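Local structure of 30-kDa cleavage and polyadenylation specificity factor 30 (5ZUU) at residues 14-19 against 54-59; 28-33 against 105-110. The protein helps form pre-mRNA 3' ends and select poly(A) sites within the CPSF complex, recognising m6A-modified RNA through the YTH domain described here. All coordinates share one frame; numbering follows the deposited sequence.

In the fold
Both contacts reach the same mixed sheet of the YTH domain but differ in burial: contact 1 is partly buried, contact 2 wholly. Contact 1 (14-19 against 54-59) lies between two parallel neighbouring strands, its centre about 13 Å from that of the chain; contact 2 (28-33 against 105-110), its centre about 7 Å from that of the chain, sets a helix against another strand of the sheet. Strand 17-24 and helix 27-36 are consecutive elements, although the contact centres lie 19 Å apart. Contact 1 mixes amides, a guanidinium and backbone groups with a valine pair, whereas aromatic rings and leucine, with one indole-hydroxyl bond, make contact 2.

Contact 1. Residues 14-19 against 54-59; sequences QGVNRY and DSVENV
Arg-18 N gives a hydrogen bond to Asn-58 O (3.1 Å) where strands 17-24 and 58-65 run side by side in parallel, and Arg-18 pairs with Val-59 in the register. The close-fitting part is the buried asparagine pair: Asn-58 ND2 donates to Asn-17 OD1 at 3.0 Å, a rather bent bond (138° at the hydrogen) between amides turned 85° against each other. Asn-17 ND2 meanwhile donates nearly in its own amide plane to Tyr-19 OH (3.0 Å) and also bonds Pro-13 O, so both ends of the amide are held; Asn-58 OD1 takes Lys-76. A leucine in place of Asn-17 would probably leave Asn-58 ND2 without its acceptor and Tyr-19 OH without its amide donor. The solvent side is looser. There Val-16 CG1 meets Val-56 CG1 at 4.0 Å, and the aliphatic part of Arg-18 crosses Val-56 at about a right angle, Arg-18 CD lying 3.8 Å from Val-56 CG1. A bend at chi3 (70°) carries the guanidinium on to the end of helix 46-55, where Arg-18 NH1 donates in the guanidinium plane to Ser-55 OG (3.0 Å). Glu-139 and Glu-51 form salt bridges with the same guanidinium, and Ser-55 OG also bonds Ala-52 O. Polar groups with several partners thus join the two strands to the helix end, and the two glutamates probably balance the arginine's charge.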
ATOM      1  N   GLN A  14      -0.745  -0.131 -15.447  1.00 28.74           N
ATOM      2  CA  GLN A  14      -1.875  -0.156 -16.355  1.00 32.25           C
ATOM      3  C   GLN A  14      -2.492  -1.535 -16.282  1.00 30.47           C
ATOM      4  O   GLN A  14      -1.805  -2.556 -15.963  1.00 28.98           O
ATOM      5  CB  GLN A  14      -1.425   0.142 -17.796  1.00 38.00           C
ATOM      6  CG  GLN A  14      -0.962   1.587 -18.037  1.00 40.87           C
ATOM      7  CD  GLN A  14      -0.152   1.735 -19.322  1.00 46.27           C
ATOM      8  OE1 GLN A  14       0.872   1.054 -19.510  1.00 45.57           O
ATOM      9  NE2 GLN A  14      -0.636   2.592 -20.238  1.00 49.82           N
ATOM     10  N   GLY A  15      -3.773  -1.556 -16.590  1.00 28.69           N
ATOM     11  CA  GLY A  15      -4.511  -2.809 -16.792  1.00 29.93           C
ATOM     12  C   GLY A  15      -5.538  -3.047 -15.727  1.00 25.64           C
ATOM     13  O   GLY A  15      -5.971  -2.106 -15.030  1.00 22.01           O
ATOM     14  N   VAL A  16      -5.923  -4.314 -15.571  1.00 24.47           N
ATOM     15  CA  VAL A  16      -6.969  -4.655 -14.595  1.00 22.71           C
ATOM     16  C   VAL A  16      -6.350  -4.831 -13.205  1.00 20.80           C
ATOM     17  O   VAL A  16      -5.598  -5.731 -12.944  1.00 21.15           O
ATOM     18  CB  VAL A  16      -7.852  -5.834 -15.065  1.00 23.91           C
ATOM     19  CG1 VAL A  16      -8.777  -6.288 -13.928  1.00 23.28           C
ATOM     20  CG2 VAL A  16      -8.667  -5.352 -16.280  1.00 24.79           C
ATOM     21  N   ASN A  17      -6.693  -3.931 -12.307  1.00 18.60           N
ATOM     22  CA  ASN A  17      -6.138  -3.924 -10.967  1.00 15.23           C
ATOM     23  C   ASN A  17      -7.253  -4.221  -9.953  1.00 13.47           C
ATOM     24  O   ASN A  17      -8.420  -3.953 -10.208  1.00 11.76           O
ATOM     25  CB  ASN A  17      -5.602  -2.537 -10.669  1.00 15.28           C
ATOM     26  CG  ASN A  17      -4.490  -2.080 -11.588  1.00 15.82           C
ATOM     27  OD1 ASN A  17      -3.774  -2.853 -12.254  1.00 16.60           O
ATOM     28  ND2 ASN A  17      -4.288  -0.791 -11.567  1.00 17.14           N
ATOM     29  N   ARG A  18      -6.881  -4.709  -8.772  1.00 11.77           N
ATOM     30  CA  ARG A  18      -7.775  -4.649  -7.594  1.00 11.52           C
ATOM     31  C   ARG A  18      -7.046  -3.860  -6.575  1.00 11.78           C
ATOM     32  O   ARG A  18      -5.759  -3.849  -6.584  1.00 11.91           O
ATOM     33  CB  ARG A  18      -8.074  -6.066  -7.055  1.00 11.08           C
ATOM     34  CG  ARG A  18      -8.920  -6.818  -8.038  1.00 10.84           C
ATOM     35  CD  ARG A  18      -9.037  -8.280  -7.707  1.00 11.08           C
ATOM     36  NE  ARG A  18      -9.860  -8.481  -6.509  1.00 10.83           N
ATOM     37  CZ  ARG A  18     -10.120  -9.692  -6.000  1.00 11.04           C
ATOM     38  NH1 ARG A  18      -9.642 -10.761  -6.569  1.00 10.60           N
ATOM     39  NH2 ARG A  18     -10.887  -9.824  -4.936  1.00 11.31           N
ATOM     40  N   TYR A  19      -7.823  -3.268  -5.672  1.00 11.23           N
ATOM     41  CA  TYR A  19      -7.373  -2.284  -4.709  1.00 11.46           C
ATOM     42  C   TYR A  19      -7.875  -2.636  -3.325  1.00 11.25           C
ATOM     43  O   TYR A  19      -9.092  -2.896  -3.157  1.00  9.40           O
ATOM     44  CB  TYR A  19      -7.996  -0.871  -5.073  1.00 12.76           C
ATOM     45  CG  TYR A  19      -7.651  -0.431  -6.444  1.00 12.88           C
ATOM     46  CD1 TYR A  19      -8.362  -0.905  -7.557  1.00 13.52           C
ATOM     47  CD2 TYR A  19      -6.566   0.396  -6.668  1.00 13.57           C
ATOM     48  CE1 TYR A  19      -8.007  -0.518  -8.849  1.00 15.20           C
ATOM     49  CE2 TYR A  19      -6.216   0.785  -7.952  1.00 13.88           C
ATOM     50  CZ  TYR A  19      -6.918   0.315  -9.029  1.00 14.96           C
ATOM     51  OH  TYR A  19      -6.540   0.679 -10.286  1.00 16.92           O
ATOM     52  N   ASP A  54      -3.554 -13.844  -7.136  1.00 14.50           N
ATOM     53  CA  ASP A  54      -3.677 -14.814  -8.213  1.00 14.31           C
ATOM     54  C   ASP A  54      -4.615 -14.337  -9.325  1.00 15.37           C
ATOM     55  O   ASP A  54      -4.468 -14.794 -10.457  1.00 15.13           O
ATOM     56  CB  ASP A  54      -4.237 -16.172  -7.681  1.00 14.88           C
ATOM     57  CG  ASP A  54      -3.332 -16.853  -6.704  1.00 15.20           C
ATOM     58  OD1 ASP A  54      -2.138 -16.469  -6.529  1.00 15.82           O
ATOM     59  OD2 ASP A  54      -3.873 -17.744  -6.019  1.00 17.42           O
ATOM     60  N   SER A  55      -5.616 -13.516  -8.996  1.00 14.74           N
ATOM     61  CA  SER A  55      -6.687 -13.152  -9.926  1.00 15.35           C
ATOM     62  C   SER A  55      -6.345 -12.115 -10.987  1.00 16.47           C
ATOM     63  O   SER A  55      -6.967 -12.122 -12.041  1.00 16.83           O
ATOM     64  CB  SER A  55      -7.886 -12.568  -9.169  1.00 14.63           C
ATOM     65  OG  SER A  55      -7.481 -11.384  -8.500  1.00 13.33           O
ATOM     66  N   VAL A  56      -5.446 -11.178 -10.682  1.00 15.68           N
ATOM     67  CA  VAL A  56      -5.209 -10.009 -11.573  1.00 15.45           C
ATOM     68  C   VAL A  56      -3.752  -9.731 -11.625  1.00 16.98           C
ATOM     69  O   VAL A  56      -3.031 -10.151 -10.741  1.00 18.05           O
ATOM     70  CB  VAL A  56      -5.930  -8.702 -11.074  1.00 13.60           C
ATOM     71  CG1 VAL A  56      -7.429  -8.838 -11.114  1.00 13.16           C
ATOM     72  CG2 VAL A  56      -5.517  -8.343  -9.667  1.00 13.60           C
ATOM     73  N   GLU A  57      -3.346  -8.896 -12.557  1.00 20.28           N
ATOM     74  CA  GLU A  57      -1.910  -8.577 -12.774  1.00 21.20           C
ATOM     75  C   GLU A  57      -1.309  -7.688 -11.660  1.00 18.98           C
ATOM     76  O   GLU A  57      -0.084  -7.757 -11.358  1.00 17.25           O
ATOM     77  CB  GLU A  57      -1.744  -7.968 -14.182  1.00 25.95           C
ATOM     78  CG  GLU A  57      -0.324  -7.657 -14.658  1.00 34.72           C
ATOM     79  CD  GLU A  57       0.675  -8.821 -14.556  1.00 44.10           C
ATOM     80  OE1 GLU A  57       0.273 -10.013 -14.467  1.00 58.30           O
ATOM     81  OE2 GLU A  57       1.906  -8.554 -14.572  1.00 52.60           O
ATOM     82  N   ASN A  58      -2.149  -6.841 -11.062  1.00 16.28           N
ATOM     83  CA  ASN A  58      -1.703  -5.894 -10.052  1.00 15.59           C
ATOM     84  C   ASN A  58      -2.697  -5.730  -8.918  1.00 14.20           C
ATOM     85  O   ASN A  58      -3.867  -5.391  -9.133  1.00 13.49           O
ATOM     86  CB  ASN A  58      -1.562  -4.511 -10.664  1.00 17.02           C
ATOM     87  CG  ASN A  58      -0.630  -4.484 -11.820  1.00 17.24           C
ATOM     88  OD1 ASN A  58       0.558  -4.607 -11.658  1.00 19.09           O
ATOM     89  ND2 ASN A  58      -1.156  -4.217 -12.976  1.00 19.32           N
ATOM     90  N   VAL A  59      -2.224  -5.997  -7.719  1.00 13.12           N
ATOM     91  CA  VAL A  59      -2.932  -5.737  -6.524  1.00 12.03           C
ATOM     92  C   VAL A  59      -2.271  -4.523  -5.948  1.00 11.78           C
ATOM     93  O   VAL A  59      -1.023  -4.487  -5.659  1.00 11.19           O
ATOM     94  CB  VAL A  59      -2.830  -6.938  -5.568  1.00 12.37           C
ATOM     95  CG1 VAL A  59      -3.492  -6.616  -4.228  1.00 11.83           C
ATOM     96  CG2 VAL A  59      -3.481  -8.129  -6.210  1.00 11.45           C
TER

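Contact 2. Residues 28-33 against 105-110; sequences ENFELS and VKWLKL
Phe-30 on helix 27-36 presents the edge of its ring to the face of the Trp-107 six-membered ring, an offset edge-to-face pair with planes 76° apart and centroids separated by 5.6 Å. Its closest approach is from Phe-30 CE1 to Trp-107 CH2, at 3.7 Å. The phenylalanine CG stands opposite the backbone N (chi1 162°), which carries the ring from the flank of the helix toward the strand. The rim of that ring also meets Leu-110: Phe-30 CZ lies 3.6 Å from Leu-110 CD2, which sits near the ring plane, and the two side chains slide past each other in opposite directions. Trp-107 and Leu-110 therefore both touch the edge of Phe-30.

Ser-33, about one turn on, lies alongside the NE1-CZ2 edge of the indole. Trp-107 NE1 donates to Ser-33 OG at 3.2 Å; the hydroxyl oxygen lies in the ring plane, but the bond is bent, 140° at the hydrogen. Ser-33 O is also close, 3.3 Å from Trp-107 NE1. The same hydroxyl is bonded to Val-38 O, and Val-105 CG2 approaches Ser-33 OG at 4.0 Å. Beyond the two segments, Phe-63 meets the Trp-107 ring, while Leu-160 and Ser-164 of helix 159-172 cover Leu-110.

The axes of segments 28-33 and 105-110 run at nearly a right angle, 11.1 Å apart at closest. Helix 27-36 is thus packed on the mixed sheet of the YTH domain through Phe-30 and Ser-33, about a turn apart, against strand 103-114 in the buried interior. With the phenylalanine edge at its six-membered ring and the serine hydroxyl in plane at its N-H, the indole is probably restrained from turning, and that buried N-H has an acceptor among mainly apolar neighbours.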
ATOM      1  N   GLU A  28       5.832   3.412  12.570  1.00 22.11           N
ATOM      2  CA  GLU A  28       7.126   2.720  12.534  1.00 23.34           C
ATOM      3  C   GLU A  28       7.055   1.606  11.535  1.00 19.55           C
ATOM      4  O   GLU A  28       7.973   1.483  10.754  1.00 16.63           O
ATOM      5  CB  GLU A  28       7.570   2.187  13.888  1.00 27.68           C
ATOM      6  CG  GLU A  28       7.784   3.272  14.938  1.00 35.05           C
ATOM      7  CD  GLU A  28       6.525   3.616  15.753  1.00 45.70           C
ATOM      8  OE1 GLU A  28       6.481   3.309  16.977  1.00 61.71           O
ATOM      9  OE2 GLU A  28       5.576   4.200  15.177  1.00 46.44           O
ATOM     10  N   ASN A  29       6.009   0.776  11.534  1.00 16.75           N
ATOM     11  CA  ASN A  29       5.949  -0.355  10.581  1.00 16.68           C
ATOM     12  C   ASN A  29       5.848   0.084   9.121  1.00 14.87           C
ATOM     13  O   ASN A  29       6.422  -0.472   8.272  1.00 13.49           O
ATOM     14  CB  ASN A  29       4.852  -1.348  10.943  1.00 17.67           C
ATOM     15  CG  ASN A  29       5.148  -2.118  12.232  1.00 18.54           C
ATOM     16  OD1 ASN A  29       4.299  -2.797  12.771  1.00 18.60           O
ATOM     17  ND2 ASN A  29       6.335  -1.996  12.700  1.00 14.74           N
ATOM     18  N   PHE A  30       5.046   1.087   8.903  1.00 14.54           N
ATOM     19  CA  PHE A  30       4.909   1.663   7.591  1.00 14.47           C
ATOM     20  C   PHE A  30       6.273   2.142   7.052  1.00 14.46           C
ATOM     21  O   PHE A  30       6.642   1.900   5.905  1.00 12.09           O
ATOM     22  CB  PHE A  30       3.880   2.797   7.677  1.00 14.21           C
ATOM     23  CG  PHE A  30       3.946   3.753   6.533  1.00 15.29           C
ATOM     24  CD1 PHE A  30       3.771   3.297   5.244  1.00 15.46           C
ATOM     25  CD2 PHE A  30       4.214   5.139   6.756  1.00 15.84           C
ATOM     26  CE1 PHE A  30       3.816   4.189   4.182  1.00 15.59           C
ATOM     27  CE2 PHE A  30       4.245   6.022   5.710  1.00 16.23           C
ATOM     28  CZ  PHE A  30       4.066   5.531   4.409  1.00 15.95           C
ATOM     29  N   GLU A  31       7.004   2.839   7.907  1.00 17.37           N
ATOM     30  CA  GLU A  31       8.386   3.298   7.539  1.00 20.91           C
ATOM     31  C   GLU A  31       9.373   2.201   7.288  1.00 18.34           C
ATOM     32  O   GLU A  31      10.090   2.241   6.320  1.00 17.61           O
ATOM     33  CB  GLU A  31       8.899   4.315   8.533  1.00 23.78           C
ATOM     34  CG  GLU A  31       8.089   5.582   8.354  1.00 28.47           C
ATOM     35  CD  GLU A  31       8.422   6.671   9.321  1.00 34.01           C
ATOM     36  OE1 GLU A  31       9.509   6.617   9.915  1.00 36.96           O
ATOM     37  OE2 GLU A  31       7.580   7.591   9.449  1.00 40.72           O
ATOM     38  N   LEU A  32       9.298   1.153   8.087  1.00 20.83           N
ATOM     39  CA  LEU A  32      10.057  -0.049   7.839  1.00 21.06           C
ATOM     40  C   LEU A  32       9.693  -0.707   6.507  1.00 18.98           C
ATOM     41  O   LEU A  32      10.578  -1.202   5.763  1.00 19.70           O
ATOM     42  CB  LEU A  32       9.825  -1.029   8.988  1.00 25.79           C
ATOM     43  CG  LEU A  32      10.972  -1.960   9.357  1.00 32.04           C
ATOM     44  CD1 LEU A  32      12.189  -1.180   9.837  1.00 34.07           C
ATOM     45  CD2 LEU A  32      10.529  -2.918  10.453  1.00 32.22           C
ATOM     46  N   SER A  33       8.390  -0.749   6.210  1.00 15.06           N
ATOM     47  CA  SER A  33       7.965  -1.265   4.920  1.00 14.51           C
ATOM     48  C   SER A  33       8.600  -0.506   3.735  1.00 14.32           C
ATOM     49  O   SER A  33       9.033  -1.065   2.738  1.00 13.20           O
ATOM     50  CB  SER A  33       6.448  -1.204   4.839  1.00 12.66           C
ATOM     51  OG  SER A  33       6.029  -1.665   3.605  1.00 11.43           O
ATOM     52  N   VAL A 105       6.511  -5.921  -1.481  1.00 14.73           N
ATOM     53  CA  VAL A 105       5.734  -4.847  -2.059  1.00 14.90           C
ATOM     54  C   VAL A 105       6.717  -3.900  -2.735  1.00 14.50           C
ATOM     55  O   VAL A 105       7.868  -3.858  -2.363  1.00 15.29           O
ATOM     56  CB  VAL A 105       4.813  -4.127  -1.039  1.00 13.50           C
ATOM     57  CG1 VAL A 105       3.896  -5.102  -0.410  1.00 12.98           C
ATOM     58  CG2 VAL A 105       5.596  -3.420   0.056  1.00 13.98           C
ATOM     59  N   LYS A 106       6.234  -3.184  -3.744  1.00 15.01           N
ATOM     60  CA  LYS A 106       6.954  -2.090  -4.382  1.00 15.28           C
ATOM     61  C   LYS A 106       6.134  -0.836  -4.188  1.00 14.18           C
ATOM     62  O   LYS A 106       5.020  -0.740  -4.700  1.00 12.83           O
ATOM     63  CB  LYS A 106       7.066  -2.401  -5.823  1.00 18.54           C
ATOM     64  CG  LYS A 106       7.552  -1.304  -6.751  1.00 21.31           C
ATOM     65  CD  LYS A 106       7.688  -1.972  -8.122  1.00 24.77           C
ATOM     66  CE  LYS A 106       7.475  -1.055  -9.298  1.00 29.34           C
ATOM     67  NZ  LYS A 106       8.803  -0.578  -9.710  1.00 34.22           N
ATOM     68  N   TRP A 107       6.703   0.116  -3.460  1.00 13.46           N
ATOM     69  CA  TRP A 107       6.064   1.393  -3.213  1.00 13.43           C
ATOM     70  C   TRP A 107       5.987   2.212  -4.481  1.00 12.97           C
ATOM     71  O   TRP A 107       6.969   2.382  -5.170  1.00 13.31           O
ATOM     72  CB  TRP A 107       6.810   2.115  -2.109  1.00 13.08           C
ATOM     73  CG  TRP A 107       6.471   1.519  -0.814  1.00 12.65           C
ATOM     74  CD1 TRP A 107       7.193   0.568  -0.114  1.00 12.71           C
ATOM     75  CD2 TRP A 107       5.228   1.646  -0.133  1.00 12.29           C
ATOM     76  NE1 TRP A 107       6.506   0.180   1.006  1.00 12.75           N
ATOM     77  CE2 TRP A 107       5.314   0.838   1.045  1.00 12.77           C
ATOM     78  CE3 TRP A 107       4.099   2.434  -0.335  1.00 12.02           C
ATOM     79  CZ2 TRP A 107       4.296   0.766   1.979  1.00 12.95           C
ATOM     80  CZ3 TRP A 107       3.089   2.384   0.615  1.00 12.93           C
ATOM     81  CH2 TRP A 107       3.175   1.520   1.741  1.00 13.04           C
ATOM     82  N   LEU A 108       4.771   2.588  -4.859  1.00 12.61           N
ATOM     83  CA  LEU A 108       4.563   3.295  -6.112  1.00 12.54           C
ATOM     84  C   LEU A 108       4.551   4.802  -5.863  1.00 12.75           C
ATOM     85  O   LEU A 108       5.231   5.522  -6.569  1.00 14.68           O
ATOM     86  CB  LEU A 108       3.333   2.804  -6.823  1.00 12.21           C
ATOM     87  CG  LEU A 108       3.341   1.304  -7.037  1.00 12.18           C
ATOM     88  CD1 LEU A 108       1.927   0.875  -7.435  1.00 12.30           C
ATOM     89  CD2 LEU A 108       4.378   0.832  -8.066  1.00 12.46           C
ATOM     90  N   LYS A 109       3.836   5.250  -4.843  1.00 11.73           N
ATOM     91  CA  LYS A 109       3.629   6.593  -4.557  1.00 11.76           C
ATOM     92  C   LYS A 109       3.506   6.760  -3.071  1.00 11.79           C
ATOM     93  O   LYS A 109       2.726   6.072  -2.407  1.00 11.18           O
ATOM     94  CB  LYS A 109       2.307   7.057  -5.178  1.00 12.94           C
ATOM     95  CG  LYS A 109       1.900   8.516  -4.887  1.00 13.17           C
ATOM     96  CD  LYS A 109       2.822   9.513  -5.601  1.00 13.95           C
ATOM     97  CE  LYS A 109       2.590  10.930  -5.089  1.00 15.08           C
ATOM     98  NZ  LYS A 109       3.281  12.070  -5.829  1.00 15.64           N
ATOM     99  N   LEU A 110       4.269   7.671  -2.542  1.00 11.45           N
ATOM    100  CA  LEU A 110       4.219   8.041  -1.138  1.00 13.01           C
ATOM    101  C   LEU A 110       3.902   9.520  -0.958  1.00 13.15           C
ATOM    102  O   LEU A 110       4.525  10.366  -1.621  1.00 13.56           O
ATOM    103  CB  LEU A 110       5.611   7.736  -0.560  1.00 13.51           C
ATOM    104  CG  LEU A 110       5.696   6.228  -0.339  1.00 14.22           C
ATOM    105  CD1 LEU A 110       7.146   5.699  -0.433  1.00 14.85           C
ATOM    106  CD2 LEU A 110       4.980   5.831   0.957  1.00 13.65           C
TER